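Side-chain contacts in phosphatase (Mycoplasma pneumoniae M129, PDB 1T71), which is a putative phosphatase or phosphodiesterase that binds iron and probably cleaves phosphoester bonds, perhaps those of 2',3'-cyclic nucleotides: residues E57-E61 with A62-Y66; K139-K142 with E143-K147; P270-K274 with Q275-N279. All blocks are in the same frame, centred on the assembly; numbering follows the deposited sequence.

Contact 1 (E57-E61 with A62-Y66)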
loop_
_atom_site.group_PDB
_atom_site.type_symbol
_atom_site.label_atom_id
_atom_site.label_comp_id
_atom_site.label_asym_id
_atom_site.label_seq_id
_atom_site.Cartn_x
_atom_site.Cartn_y
_atom_site.Cartn_z
ATOM N N GLU A 57 -15.212 6.293 -2.369
ATOM C CA GLU A 57 -15.673 7.576 -1.852
ATOM C C GLU A 57 -15.521 7.612 -0.331
ATOM O O GLU A 57 -15.191 8.650 0.238
ATOM C CB GLU A 57 -17.122 7.848 -2.281
ATOM C CG GLU A 57 -17.270 8.145 -3.785
ATOM C CD GLU A 57 -16.437 9.351 -4.263
ATOM O OE1 GLU A 57 -16.398 9.605 -5.493
ATOM O OE2 GLU A 57 -15.831 10.057 -3.422
ATOM N N PHE A 58 -15.741 6.476 0.325
ATOM C CA PHE A 58 -15.580 6.409 1.776
ATOM C C PHE A 58 -14.152 6.827 2.155
ATOM O O PHE A 58 -13.951 7.690 3.016
ATOM C CB PHE A 58 -15.833 4.987 2.281
ATOM C CG PHE A 58 -15.548 4.807 3.750
ATOM C CD1 PHE A 58 -16.581 4.833 4.682
ATOM C CD2 PHE A 58 -14.239 4.643 4.205
ATOM C CE1 PHE A 58 -16.315 4.695 6.043
ATOM C CE2 PHE A 58 -13.965 4.507 5.560
ATOM C CZ PHE A 58 -15.003 4.533 6.482
ATOM N N LEU A 59 -13.164 6.197 1.523
ATOM C CA LEU A 59 -11.765 6.513 1.802
ATOM C C LEU A 59 -11.492 7.975 1.496
ATOM O O LEU A 59 -10.780 8.662 2.226
ATOM C CB LEU A 59 -10.831 5.633 0.960
ATOM C CG LEU A 59 -10.731 4.165 1.379
ATOM C CD1 LEU A 59 -9.788 3.439 0.432
ATOM C CD2 LEU A 59 -10.232 4.070 2.825
ATOM N N LYS A 60 -12.075 8.440 0.404
ATOM C CA LYS A 60 -11.913 9.816 -0.022
ATOM C C LYS A 60 -12.496 10.780 1.015
ATOM O O LYS A 60 -11.882 11.793 1.351
ATOM C CB LYS A 60 -12.608 10.006 -1.368
ATOM C CG LYS A 60 -12.038 11.120 -2.190
ATOM C CD LYS A 60 -10.585 10.857 -2.536
ATOM C CE LYS A 60 -9.988 12.088 -3.170
ATOM N NZ LYS A 60 -10.834 12.525 -4.311
ATOM N N GLU A 61 -13.676 10.462 1.534
ATOM C CA GLU A 61 -14.296 11.336 2.521
ATOM C C GLU A 61 -13.636 11.186 3.880
ATOM O O GLU A 61 -13.815 12.028 4.755
ATOM C CB GLU A 61 -15.799 11.054 2.635
ATOM C CG GLU A 61 -16.177 9.690 3.212
ATOM C CD GLU A 61 -15.821 9.533 4.695
ATOM O OE1 GLU A 61 -15.968 10.525 5.456
ATOM O OE2 GLU A 61 -15.410 8.415 5.103
ATOM N N ALA A 62 -12.873 10.113 4.057
ATOM C CA ALA A 62 -12.195 9.877 5.327
ATOM C C ALA A 62 -10.917 10.696 5.429
ATOM O O ALA A 62 -10.342 10.823 6.513
ATOM C CB ALA A 62 -11.880 8.394 5.489
ATOM N N GLY A 63 -10.466 11.244 4.304
ATOM C CA GLY A 63 -9.257 12.046 4.323
ATOM C C GLY A 63 -8.134 11.588 3.404
ATOM O O GLY A 63 -7.099 12.242 3.327
ATOM N N VAL A 64 -8.321 10.480 2.700
ATOM C CA VAL A 64 -7.280 9.993 1.802
ATOM C C VAL A 64 -7.191 10.868 0.555
ATOM O O VAL A 64 -8.206 11.186 -0.054
ATOM C CB VAL A 64 -7.556 8.537 1.380
ATOM C CG1 VAL A 64 -6.518 8.082 0.367
ATOM C CG2 VAL A 64 -7.541 7.636 2.612
ATOM N N ASN A 65 -5.974 11.249 0.177
ATOM C CA ASN A 65 -5.766 12.085 -1.002
ATOM C C ASN A 65 -5.417 11.300 -2.254
ATOM O O ASN A 65 -5.897 11.618 -3.343
ATOM C CB ASN A 65 -4.658 13.106 -0.750
ATOM C CG ASN A 65 -5.004 14.066 0.354
ATOM O OD1 ASN A 65 -6.026 14.750 0.292
ATOM N ND2 ASN A 65 -4.160 14.129 1.373
ATOM N N TYR A 66 -4.569 10.287 -2.108
ATOM C CA TYR A 66 -4.162 9.475 -3.248
ATOM C C TYR A 66 -4.180 7.985 -2.912
ATOM O O TYR A 66 -4.027 7.595 -1.755
ATOM C CB TYR A 66 -2.774 9.911 -3.711
ATOM C CG TYR A 66 -2.764 11.304 -4.306
ATOM C CD1 TYR A 66 -3.179 11.520 -5.618
ATOM C CD2 TYR A 66 -2.388 12.411 -3.543
ATOM C CE1 TYR A 66 -3.223 12.804 -6.161
ATOM C CE2 TYR A 66 -2.433 13.705 -4.075
ATOM C CZ TYR A 66 -2.852 13.890 -5.386
ATOM O OH TYR A 66 -2.913 15.153 -5.932
HETATM O O HOH W 1 -9.709 13.572 0.697
#

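Contact 2 (K139-K142 with E143-K147)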
loop_
_atom_site.group_PDB
_atom_site.type_symbol
_atom_site.label_atom_id
_atom_site.label_comp_id
_atom_site.label_asym_id
_atom_site.label_seq_id
_atom_site.Cartn_x
_atom_site.Cartn_y
_atom_site.Cartn_z
ATOM N N LYS A 139 13.128 -2.667 -15.035
ATOM C CA LYS A 139 13.253 -2.016 -16.331
ATOM C C LYS A 139 12.219 -0.906 -16.505
ATOM O O LYS A 139 12.556 0.197 -16.924
ATOM C CB LYS A 139 13.123 -3.051 -17.454
ATOM C CG LYS A 139 14.163 -4.155 -17.344
ATOM C CD LYS A 139 14.174 -5.072 -18.550
ATOM C CE LYS A 139 15.250 -6.130 -18.384
ATOM N NZ LYS A 139 15.354 -7.022 -19.568
ATOM N N VAL A 140 10.966 -1.191 -16.168
ATOM C CA VAL A 140 9.905 -0.194 -16.301
ATOM C C VAL A 140 10.180 1.093 -15.534
ATOM O O VAL A 140 10.061 2.183 -16.085
ATOM C CB VAL A 140 8.539 -0.750 -15.827
ATOM C CG1 VAL A 140 7.508 0.381 -15.750
ATOM C CG2 VAL A 140 8.058 -1.823 -16.792
ATOM N N LEU A 141 10.541 0.970 -14.261
ATOM C CA LEU A 141 10.796 2.148 -13.444
ATOM C C LEU A 141 12.032 2.902 -13.919
ATOM O O LEU A 141 12.073 4.127 -13.854
ATOM C CB LEU A 141 10.937 1.750 -11.969
ATOM C CG LEU A 141 10.948 2.869 -10.918
ATOM C CD1 LEU A 141 12.331 3.429 -10.777
ATOM C CD2 LEU A 141 9.966 3.971 -11.294
ATOM N N LYS A 142 13.026 2.167 -14.411
ATOM C CA LYS A 142 14.260 2.775 -14.906
ATOM C C LYS A 142 13.926 3.707 -16.074
ATOM O O LYS A 142 14.334 4.873 -16.089
ATOM C CB LYS A 142 15.224 1.676 -15.356
ATOM C CG LYS A 142 16.700 2.033 -15.265
ATOM C CD LYS A 142 17.210 2.680 -16.529
ATOM C CE LYS A 142 18.728 2.882 -16.466
ATOM N NZ LYS A 142 19.495 1.616 -16.275
ATOM N N GLU A 143 13.178 3.190 -17.048
ATOM C CA GLU A 143 12.774 3.984 -18.206
ATOM C C GLU A 143 11.991 5.222 -17.789
ATOM O O GLU A 143 12.185 6.307 -18.341
ATOM C CB GLU A 143 11.904 3.164 -19.157
ATOM C CG GLU A 143 12.677 2.292 -20.113
ATOM C CD GLU A 143 11.927 2.091 -21.419
ATOM O OE1 GLU A 143 12.473 1.412 -22.321
ATOM O OE2 GLU A 143 10.793 2.618 -21.541
ATOM N N LEU A 144 11.090 5.054 -16.827
ATOM C CA LEU A 144 10.290 6.175 -16.352
ATOM C C LEU A 144 11.213 7.221 -15.730
ATOM O O LEU A 144 11.062 8.413 -15.980
ATOM C CB LEU A 144 9.264 5.701 -15.318
ATOM C CG LEU A 144 8.238 6.736 -14.854
ATOM C CD1 LEU A 144 7.343 7.133 -16.028
ATOM C CD2 LEU A 144 7.395 6.155 -13.728
ATOM N N ILE A 145 12.173 6.769 -14.928
ATOM C CA ILE A 145 13.115 7.678 -14.277
ATOM C C ILE A 145 13.881 8.503 -15.304
ATOM O O ILE A 145 14.053 9.715 -15.142
ATOM C CB ILE A 145 14.159 6.916 -13.429
ATOM C CG1 ILE A 145 13.477 6.155 -12.290
ATOM C CG2 ILE A 145 15.199 7.898 -12.880
ATOM C CD1 ILE A 145 12.790 7.027 -11.284
ATOM N N LEU A 146 14.345 7.839 -16.358
ATOM C CA LEU A 146 15.111 8.506 -17.403
ATOM C C LEU A 146 14.293 9.568 -18.131
ATOM O O LEU A 146 14.838 10.373 -18.885
ATOM C CB LEU A 146 15.660 7.472 -18.389
ATOM C CG LEU A 146 16.636 6.468 -17.758
ATOM C CD1 LEU A 146 17.068 5.429 -18.783
ATOM C CD2 LEU A 146 17.843 7.212 -17.211
ATOM N N LYS A 147 12.983 9.567 -17.904
ATOM C CA LYS A 147 12.101 10.557 -18.509
ATOM C C LYS A 147 12.338 11.890 -17.781
ATOM O O LYS A 147 12.017 12.964 -18.291
ATOM C CB LYS A 147 10.646 10.100 -18.380
ATOM C CG LYS A 147 9.609 11.139 -18.747
ATOM C CD LYS A 147 9.348 12.097 -17.599
ATOM C CE LYS A 147 8.782 11.379 -16.386
ATOM N NZ LYS A 147 7.502 10.696 -16.712
#

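Contact 3 (P270-K274 with Q275-N279)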
loop_
_atom_site.group_PDB
_atom_site.type_symbol
_atom_site.label_atom_id
_atom_site.label_comp_id
_atom_site.label_asym_id
_atom_site.label_seq_id
_atom_site.Cartn_x
_atom_site.Cartn_y
_atom_site.Cartn_z
ATOM N N PRO A 270 -11.594 -8.915 22.438
ATOM C CA PRO A 270 -11.798 -9.967 23.439
ATOM C C PRO A 270 -12.282 -11.282 22.835
ATOM O O PRO A 270 -12.000 -12.362 23.358
ATOM C CB PRO A 270 -12.825 -9.348 24.391
ATOM C CG PRO A 270 -13.582 -8.391 23.497
ATOM C CD PRO A 270 -12.458 -7.754 22.716
ATOM N N ARG A 271 -12.994 -11.191 21.720
ATOM C CA ARG A 271 -13.523 -12.380 21.070
ATOM C C ARG A 271 -12.445 -13.375 20.607
ATOM O O ARG A 271 -12.748 -14.530 20.314
ATOM C CB ARG A 271 -14.437 -11.962 19.909
ATOM C CG ARG A 271 -13.806 -11.982 18.531
ATOM C CD ARG A 271 -14.344 -13.171 17.749
ATOM N NE ARG A 271 -15.807 -13.188 17.757
ATOM C CZ ARG A 271 -16.547 -14.212 17.347
ATOM N NH1 ARG A 271 -15.965 -15.316 16.894
ATOM N NH2 ARG A 271 -17.871 -14.133 17.393
ATOM N N TYR A 272 -11.192 -12.936 20.548
ATOM C CA TYR A 272 -10.103 -13.830 20.151
ATOM C C TYR A 272 -9.796 -14.778 21.316
ATOM O O TYR A 272 -9.371 -15.920 21.118
ATOM C CB TYR A 272 -8.840 -13.023 19.796
ATOM C CG TYR A 272 -7.579 -13.864 19.742
ATOM C CD1 TYR A 272 -7.386 -14.807 18.731
ATOM C CD2 TYR A 272 -6.602 -13.755 20.732
ATOM C CE1 TYR A 272 -6.246 -15.626 18.710
ATOM C CE2 TYR A 272 -5.464 -14.568 20.720
ATOM C CZ TYR A 272 -5.295 -15.500 19.707
ATOM O OH TYR A 272 -4.179 -16.306 19.701
ATOM N N LEU A 273 -10.029 -14.292 22.533
ATOM C CA LEU A 273 -9.768 -15.071 23.743
ATOM C C LEU A 273 -10.616 -16.332 23.864
ATOM O O LEU A 273 -10.233 -17.271 24.553
ATOM C CB LEU A 273 -9.983 -14.198 24.981
ATOM C CG LEU A 273 -9.076 -12.978 25.124
ATOM C CD1 LEU A 273 -9.431 -12.228 26.405
ATOM C CD2 LEU A 273 -7.619 -13.418 25.137
ATOM N N LYS A 274 -11.760 -16.352 23.189
ATOM C CA LYS A 274 -12.660 -17.501 23.236
ATOM C C LYS A 274 -12.304 -18.545 22.179
ATOM O O LYS A 274 -12.865 -19.642 22.166
ATOM C CB LYS A 274 -14.107 -17.038 23.024
ATOM C CG LYS A 274 -14.336 -16.442 21.651
ATOM C CD LYS A 274 -15.649 -15.679 21.531
ATOM C CE LYS A 274 -16.839 -16.589 21.320
ATOM N NZ LYS A 274 -18.064 -15.790 21.028
ATOM N N GLN A 275 -11.374 -18.203 21.291
ATOM C CA GLN A 275 -10.971 -19.119 20.227
ATOM C C GLN A 275 -10.005 -20.230 20.641
ATOM O O GLN A 275 -9.127 -20.027 21.479
ATOM C CB GLN A 275 -10.353 -18.332 19.077
ATOM C CG GLN A 275 -11.143 -18.446 17.808
ATOM C CD GLN A 275 -12.426 -17.656 17.825
ATOM O OE1 GLN A 275 -13.333 -17.923 17.046
ATOM N NE2 GLN A 275 -12.505 -16.666 18.702
ATOM N N ASP A 276 -10.167 -21.400 20.028
ATOM C CA ASP A 276 -9.311 -22.550 20.309
ATOM C C ASP A 276 -8.897 -23.244 19.003
ATOM O O ASP A 276 -9.247 -24.400 18.760
ATOM C CB ASP A 276 -10.043 -23.535 21.231
ATOM C CG ASP A 276 -11.217 -24.229 20.547
ATOM O OD1 ASP A 276 -11.952 -23.565 19.780
ATOM O OD2 ASP A 276 -11.410 -25.443 20.786
ATOM N N TYR A 277 -8.143 -22.529 18.171
ATOM C CA TYR A 277 -7.680 -23.047 16.885
ATOM C C TYR A 277 -6.763 -24.268 16.988
ATOM O O TYR A 277 -6.572 -24.984 16.003
ATOM C CB TYR A 277 -6.951 -21.943 16.112
ATOM C CG TYR A 277 -7.802 -20.725 15.836
ATOM C CD1 TYR A 277 -7.428 -19.471 16.307
ATOM C CD2 TYR A 277 -8.989 -20.832 15.117
ATOM C CE1 TYR A 277 -8.217 -18.349 16.069
ATOM C CE2 TYR A 277 -9.786 -19.720 14.875
ATOM C CZ TYR A 277 -9.394 -18.482 15.354
ATOM O OH TYR A 277 -10.193 -17.383 15.134
ATOM N N PHE A 278 -6.205 -24.502 18.175
ATOM C CA PHE A 278 -5.293 -25.627 18.407
ATOM C C PHE A 278 -5.887 -26.950 17.940
ATOM O O PHE A 278 -5.170 -27.846 17.500
ATOM C CB PHE A 278 -4.943 -25.730 19.897
ATOM C CG PHE A 278 -3.934 -26.807 20.223
ATOM C CD1 PHE A 278 -2.576 -26.617 19.970
ATOM C CD2 PHE A 278 -4.341 -28.003 20.809
ATOM C CE1 PHE A 278 -1.633 -27.604 20.303
ATOM C CE2 PHE A 278 -3.410 -28.994 21.146
ATOM C CZ PHE A 278 -2.054 -28.792 20.892
ATOM N N ASN A 279 -7.201 -27.082 18.042
ATOM C CA ASN A 279 -7.851 -28.314 17.617
ATOM C C ASN A 279 -7.904 -28.374 16.092
ATOM O O ASN A 279 -8.971 -28.393 15.495
ATOM C CB ASN A 279 -9.245 -28.379 18.234
ATOM C CG ASN A 279 -9.196 -28.336 19.753
ATOM O OD1 ASN A 279 -8.548 -29.175 20.388
ATOM N ND2 ASN A 279 -9.866 -27.352 20.343
#

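Contact 1 (E57-E61 with A62-Y66)
L59 and V64 meet at the C-terminal end of helix 53-62, where a Schellman motif ends the helix. The main bond is from V64 N to L59 O, at 3.1 Å. It is fairly straight (158° at the hydrogen). L59 O also takes a weak bond from A62 N, which has a second weak one to F58 O. G63 N closes the motif with a weak bond to K60 O. G63 makes the turn with positive phi, 122°, a backbone shape that suits glycine.

One water donates to both K60 O and V64 O, each at 2.9 Å.

The apolar contacts are looser. V64 CG2 comes within 4.2 Å of L59 CB, and A62 CB approaches the F58 ring obliquely. The K60 chain bends at chi2 (62°), and K60 CD passes 3.5 Å from V64 O. Its NZ forms a salt bridge with D88, while E61 OE1 forms one with K23.

The carbonyls of F58, L59 and K60 thus have backbone N-H partners, and K60 O also has a water. The chain then leaves the helix toward strand 66-68.

Contact 2 (K139-K142 with E143-K147)
K142 and L146 pair one turn apart along the C-terminal part of helix 137-145. This helix joins strands 117-124 and 152-158 in a beta-alpha-beta unit. The contact runs along the helix, between residues three and four apart.

The K142 side chain can be followed outward. CB sits beside the backbone N of the next residue, E143. CG is turned anti to the backbone N (chi1 -152°), and the chain then bends at chi2 (-89°). This bend brings K142 CD to L146 CD1, at 3.6 Å. K142 CE continues past L146 CD1 at 3.8 Å. The chain bends once more at chi4 to reach NZ. The aliphatic part of the lysine therefore lies against the L146 tip. Near the root of the pair, L146 CG is 3.3 Å from K142 O. K142 O accepts the N-H of L146 N at 3.0 Å, so backbone and side chains link the same two residues.

Three more bonds of the same spacing hold the helix: E143 N to K139 O, L144 N to V140 O, and I145 N to L141 O. The first is the straightest, at 172° about the hydrogen.

L141, L144 and I145 face the sheet, where all three touch H153 of strand 152-158. L141 and K142 touch F172 of helix 162-172. V140 and L141 also touch L123 of strand 117-124. Within the helix the two L141 methyls part company. L141 CD2 goes to L144 CD2, at 4.2 Å. L141 CD1 is pressed tightly against I145 CG1, only 3.3 Å away.

Contact 3 (P270-K274 with Q275-N279)
Y272 O accepts the backbone N-H of Q275 N at 3.0 Å. This bond closes a type I beta turn from Y272 to Q275, in the C-terminal tail that follows strand 259-267. It is fairly straight at the hydrogen (155°). The donor, however, stands well above the carbonyl plane, 61° out of it, and so is not on a lone pair. Q275 CB lies 3.3 Å from Y272 O.

The Q275 side chain is bent and folds back to R271, the residue before the turn. This brings the amide alongside R271. Q275 NE2 comes within 2.7 Å of R271 O, but the angle is poor and the pair does not count as a hydrogen bond. Q275 OE1 sits at the edge of the R271 guanidinium, near its plane, 3.7 Å from R271 NH1. The amide and guanidinium planes differ by 31°. This is a polar approach between two flat groups, not a firm bond. On the K274 side, K274 CG lies 3.5 Å from Q275 NE2.

The aromatic contact is between Y272 and Y277. The two rings meet edge to edge, each near the plane of the other, so neither covers a face of its partner. Y272 also packs edge-to-face with F211, and Y277 touches N218. R271 N is hydrogen-bonded to D269 OD1.

The contact lies at the surface, away from the iron sites. The tyrosine pair touches through one carbon each, Y272 CE1 and Y277 CE1, 4.3 Å apart.

In the fold
The three contacts follow one another along the chain; none nests in or crosses another. Contact 1 comes first. It turns the chain from helix 53-62 into strand 66-68, which lies beside strand 37-41 in one six-stranded sheet. The iron ligands E43 and N44 lie in the connection before this helix. Contact 2 follows, on the helix that links two strands of the other six-stranded sheet. Contact 3 closes a turn in the tail after strand 259-267, an outermost strand of the first sheet. Contacts 2 and 3 lie on opposite sides of the chain's centre, with their own centres about 49 Å apart. No two contacts touch.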